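Local coordinates for protein PlaB phospholipase (Legionella pneumophila, PDB 6ZTI) that acts as a phospholipase of the alpha/beta hydrolase class, linked to virulence, whose activity is controlled by NAD(H)-mediated assembly into tetramers, at residues D301-N304 against K305-E309; D311-T314 against K315-Q318. One frame throughout, in Å; residues are numbered along the deposited sequence.

Interaction 1. Residues D301-N304 against K305-E309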
loop_
_atom_site.group_PDB
_atom_site.type_symbol
_atom_site.label_atom_id
_atom_site.label_comp_id
_atom_site.label_asym_id
_atom_site.label_seq_id
_atom_site.Cartn_x
_atom_site.Cartn_y
_atom_site.Cartn_z
ATOM N N ASP B 301 -26.993 -34.548 33.050
ATOM C CA ASP B 301 -26.201 -35.591 33.695
ATOM C C ASP B 301 -25.384 -36.372 32.680
ATOM O O ASP B 301 -24.191 -36.617 32.884
ATOM C CB ASP B 301 -27.121 -36.540 34.466
ATOM C CG ASP B 301 -27.887 -35.842 35.577
ATOM O OD1 ASP B 301 -27.244 -35.235 36.463
ATOM O OD2 ASP B 301 -29.136 -35.889 35.556
ATOM N N SER B 302 -26.023 -36.816 31.599
ATOM C CA SER B 302 -25.294 -37.527 30.560
ATOM C C SER B 302 -24.253 -36.629 29.906
ATOM O O SER B 302 -23.173 -37.100 29.536
ATOM C CB SER B 302 -26.269 -38.071 29.520
ATOM O OG SER B 302 -27.199 -37.078 29.109
ATOM N N TYR B 303 -24.559 -35.336 29.759
ATOM C CA TYR B 303 -23.600 -34.400 29.193
ATOM C C TYR B 303 -22.356 -34.306 30.062
ATOM O O TYR B 303 -21.234 -34.400 29.560
ATOM C CB TYR B 303 -24.233 -33.016 29.034
ATOM C CG TYR B 303 -23.321 -32.002 28.362
ATOM C CD1 TYR B 303 -23.031 -32.094 27.009
ATOM C CD2 TYR B 303 -22.765 -30.957 29.076
ATOM C CE1 TYR B 303 -22.209 -31.172 26.381
ATOM C CE2 TYR B 303 -21.948 -30.022 28.459
ATOM C CZ TYR B 303 -21.672 -30.138 27.106
ATOM O OH TYR B 303 -20.858 -29.232 26.477
ATOM N N ASN B 304 -22.541 -34.096 31.371
ATOM C CA ASN B 304 -21.400 -33.953 32.268
ATOM C C ASN B 304 -20.602 -35.245 32.357
ATOM O O ASN B 304 -19.376 -35.211 32.527
ATOM C CB ASN B 304 -21.869 -33.527 33.659
ATOM C CG ASN B 304 -22.320 -32.094 33.696
ATOM O OD1 ASN B 304 -21.972 -31.301 32.825
ATOM N ND2 ASN B 304 -23.088 -31.747 34.712
ATOM N N LYS B 305 -21.279 -36.390 32.263
ATOM C CA LYS B 305 -20.569 -37.659 32.153
ATOM C C LYS B 305 -19.634 -37.644 30.949
ATOM O O LYS B 305 -18.450 -37.979 31.061
ATOM C CB LYS B 305 -21.581 -38.798 32.056
ATOM C CG LYS B 305 -20.995 -40.204 32.016
ATOM C CD LYS B 305 -21.932 -41.201 32.710
ATOM C CE LYS B 305 -22.143 -42.472 31.896
ATOM N NZ LYS B 305 -23.140 -43.382 32.546
ATOM N N LEU B 306 -20.144 -37.221 29.791
ATOM C CA LEU B 306 -19.331 -37.180 28.579
ATOM C C LEU B 306 -18.223 -36.138 28.669
ATOM O O LEU B 306 -17.114 -36.359 28.157
ATOM C CB LEU B 306 -20.229 -36.900 27.379
ATOM C CG LEU B 306 -19.651 -37.066 25.979
ATOM C CD1 LEU B 306 -18.709 -38.240 25.905
ATOM C CD2 LEU B 306 -20.786 -37.271 24.997
ATOM N N VAL B 307 -18.497 -34.989 29.290
ATOM C CA VAL B 307 -17.446 -33.984 29.464
ATOM C C VAL B 307 -16.243 -34.608 30.156
ATOM O O VAL B 307 -15.091 -34.408 29.749
ATOM C CB VAL B 307 -17.975 -32.781 30.258
ATOM C CG1 VAL B 307 -16.845 -31.848 30.626
ATOM C CG2 VAL B 307 -19.036 -32.033 29.456
ATOM N N LYS B 308 -16.494 -35.374 31.215
ATOM C CA LYS B 308 -15.400 -35.977 31.965
ATOM C C LYS B 308 -14.746 -37.108 31.185
ATOM O O LYS B 308 -13.518 -37.237 31.193
ATOM C CB LYS B 308 -15.909 -36.484 33.310
ATOM C CG LYS B 308 -14.823 -37.019 34.232
ATOM C CD LYS B 308 -15.169 -38.412 34.756
ATOM C CE LYS B 308 -14.821 -39.505 33.747
ATOM N NZ LYS B 308 -14.466 -40.785 34.427
ATOM N N GLU B 309 -15.539 -37.938 30.499
ATOM C CA GLU B 309 -14.941 -38.994 29.689
ATOM C C GLU B 309 -14.022 -38.413 28.624
ATOM O O GLU B 309 -12.926 -38.938 28.387
ATOM C CB GLU B 309 -16.017 -39.861 29.036
ATOM C CG GLU B 309 -16.705 -40.836 29.985
ATOM C CD GLU B 309 -17.655 -41.794 29.273
ATOM O OE1 GLU B 309 -17.268 -42.360 28.228
ATOM O OE2 GLU B 309 -18.789 -41.984 29.758
#
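Y303 and V307, one helical turn apart, make the side-chain contact of this stretch: a valine methyl lies over one face of the tyrosine ring. CG2 of V307 sits 4.0 Å from the centroid of the Y303 ring, 23° off the ring normal, a CH-pi contact displaced toward the rim. The nearest ring atom is CE2 of Y303, 3.7 Å from CG2 of V307. Two torsions set this up. The tyrosine swings CG opposite its own backbone N (chi1 -176°), while V307 turns CG1 away from its N (chi1 171°), which leaves CG2 beside that nitrogen and facing back along the helix. The same methyl of V307 also touches O of Y303, at 3.2 Å. That carbonyl O of Y303 also accepts the backbone N of V307 at 2.8 Å. It is one of four consecutive i to i+4 hydrogen bonds, among them N of L306 to O of S302 at 3.0 Å.

The outer side bears D301, N304, K305 and K308, all exposed, whereas L306 turns inward onto W290 and C294 of helix 286-296. Y303 reaches the parallel sheet instead: its OH is hydrogen-bonded to S192 O and A257 N, and its ring meets F193 edge-to-face, anchoring helix 300-320 against strands 191-197 and 257-261.

Interaction 2. Residues D311-T314 against K315-Q318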
loop_
_atom_site.group_PDB
_atom_site.type_symbol
_atom_site.label_atom_id
_atom_site.label_comp_id
_atom_site.label_asym_id
_atom_site.label_seq_id
_atom_site.Cartn_x
_atom_site.Cartn_y
_atom_site.Cartn_z
ATOM N N ASP B 311 -12.438 -35.536 28.637
ATOM C CA ASP B 311 -11.245 -34.986 29.268
ATOM C C ASP B 311 -10.224 -36.081 29.562
ATOM O O ASP B 311 -9.017 -35.876 29.391
ATOM C CB ASP B 311 -11.616 -34.243 30.554
ATOM C CG ASP B 311 -10.408 -33.566 31.189
ATOM O OD1 ASP B 311 -9.810 -32.693 30.525
ATOM O OD2 ASP B 311 -10.037 -33.923 32.324
ATOM N N ASN B 312 -10.688 -37.247 30.011
ATOM C CA ASN B 312 -9.785 -38.374 30.205
ATOM C C ASN B 312 -9.141 -38.799 28.887
ATOM O O ASN B 312 -7.949 -39.121 28.851
ATOM C CB ASN B 312 -10.531 -39.557 30.819
ATOM C CG ASN B 312 -10.855 -39.346 32.276
ATOM O OD1 ASN B 312 -10.280 -38.474 32.931
ATOM N ND2 ASN B 312 -11.772 -40.156 32.799
ATOM N N ILE B 313 -9.921 -38.836 27.803
ATOM C CA ILE B 313 -9.368 -39.186 26.493
ATOM C C ILE B 313 -8.322 -38.157 26.070
ATOM O O ILE B 313 -7.284 -38.502 25.500
ATOM C CB ILE B 313 -10.491 -39.300 25.443
ATOM C CG1 ILE B 313 -11.512 -40.385 25.819
ATOM C CG2 ILE B 313 -9.922 -39.578 24.055
ATOM C CD1 ILE B 313 -10.923 -41.758 26.058
ATOM N N THR B 314 -8.600 -36.876 26.295
ATOM C CA THR B 314 -7.617 -35.843 25.987
ATOM C C THR B 314 -6.305 -36.096 26.726
ATOM O O THR B 314 -5.221 -36.036 26.136
ATOM C CB THR B 314 -8.193 -34.474 26.349
ATOM O OG1 THR B 314 -9.313 -34.200 25.497
ATOM C CG2 THR B 314 -7.168 -33.374 26.177
ATOM N N LYS B 315 -6.384 -36.366 28.029
ATOM C CA LYS B 315 -5.175 -36.602 28.813
ATOM C C LYS B 315 -4.405 -37.801 28.285
ATOM O O LYS B 315 -3.171 -37.781 28.219
ATOM C CB LYS B 315 -5.541 -36.810 30.282
ATOM C CG LYS B 315 -5.798 -35.505 31.013
ATOM C CD LYS B 315 -6.695 -35.693 32.220
ATOM C CE LYS B 315 -6.675 -34.460 33.115
ATOM N NZ LYS B 315 -6.893 -33.212 32.332
ATOM N N GLU B 316 -5.120 -38.859 27.908
ATOM C CA GLU B 316 -4.478 -40.070 27.413
ATOM C C GLU B 316 -3.850 -39.843 26.043
ATOM O O GLU B 316 -2.719 -40.273 25.787
ATOM C CB GLU B 316 -5.505 -41.206 27.357
ATOM C CG GLU B 316 -4.999 -42.502 26.762
ATOM C CD GLU B 316 -6.124 -43.496 26.497
ATOM O OE1 GLU B 316 -7.215 -43.072 26.053
ATOM O OE2 GLU B 316 -5.917 -44.705 26.728
ATOM N N THR B 317 -4.578 -39.185 25.141
ATOM C CA THR B 317 -4.052 -38.906 23.813
ATOM C C THR B 317 -2.755 -38.120 23.895
ATOM O O THR B 317 -1.777 -38.437 23.213
ATOM C CB THR B 317 -5.078 -38.121 23.000
ATOM O OG1 THR B 317 -6.247 -38.925 22.800
ATOM C CG2 THR B 317 -4.491 -37.706 21.642
ATOM N N GLN B 318 -2.735 -37.072 24.714
ATOM C CA GLN B 318 -1.603 -36.164 24.669
ATOM C C GLN B 318 -0.372 -36.769 25.328
ATOM O O GLN B 318 0.752 -36.476 24.909
ATOM C CB GLN B 318 -2.008 -34.825 25.284
ATOM C CG GLN B 318 -3.043 -34.109 24.417
ATOM C CD GLN B 318 -3.332 -32.669 24.828
ATOM O OE1 GLN B 318 -3.627 -32.373 25.990
ATOM N NE2 GLN B 318 -3.281 -31.768 23.855
#
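The C-terminal half of helix 300-320 is a regular alpha-helical stretch, its backbone joined by i to i+4 hydrogen bonds, with a salt bridge on the solvent side and hydrogen-bonding side chains on the buried side. D311 and K315 form the bridge: NZ of K315 stands 3.2 Å from OD2 of D311 and 3.5 Å from OD1 of the same carboxylate, both weak as hydrogen bonds. The lysine chain leaves beside its backbone N (chi1 -80°), runs nearly extended back over the preceding turn and bends only at chi4 (49°), which folds the ammonium in toward the carboxylate. On the way, CE of K315 passes 3.5 Å from OD2 of D311.

Elsewhere on the turn, I313 O accepts N of T317 at 2.8 Å in a nearly straight bond (168° at the hydrogen). OG1 of T317 also lies close to this carbonyl, 2.9 Å from I313 O, but V260 O is another acceptor within its reach. The T314 and Q318 side chains lie alongside each other, CG2 of T314 3.7 Å from OE1 of Q318. N of Q318 bonds to O of T314 at 3.0 Å.

T314 OG1 is hydrogen-bonded to V260 N and, within the helix, to L310 O; Q318 NE2 reaches N450 OD1 and Q198 OE1. Hydroxyl and amide groups thus fasten this flank to its surroundings through directional bonds, while the long, weak D311-K315 pair probably adds only modestly to helix stability.

Both contacts belong to helix 300-320 and follow each other along it, their centres 14 Å apart, so one helix illustrates how a single backbone pattern carries different side-chain chemistry. Each is partly buried, with charged residues outward and a flank turned inward. In 301-309 the contact within the helix is apolar, methyl on aromatic face, and L306 extends that apolar side to helix 286-296. In 311-318 it is ionic on the outside, and the inner face is polar. Strand 257-261 receives both: interaction 1 through a tyrosine hydroxyl near the strand's start, interaction 2 through T314 OG1 at V260 N, with T317 OG1 also close to V260 O. Neither contact touches another subunit or an annotated nucleotide pocket.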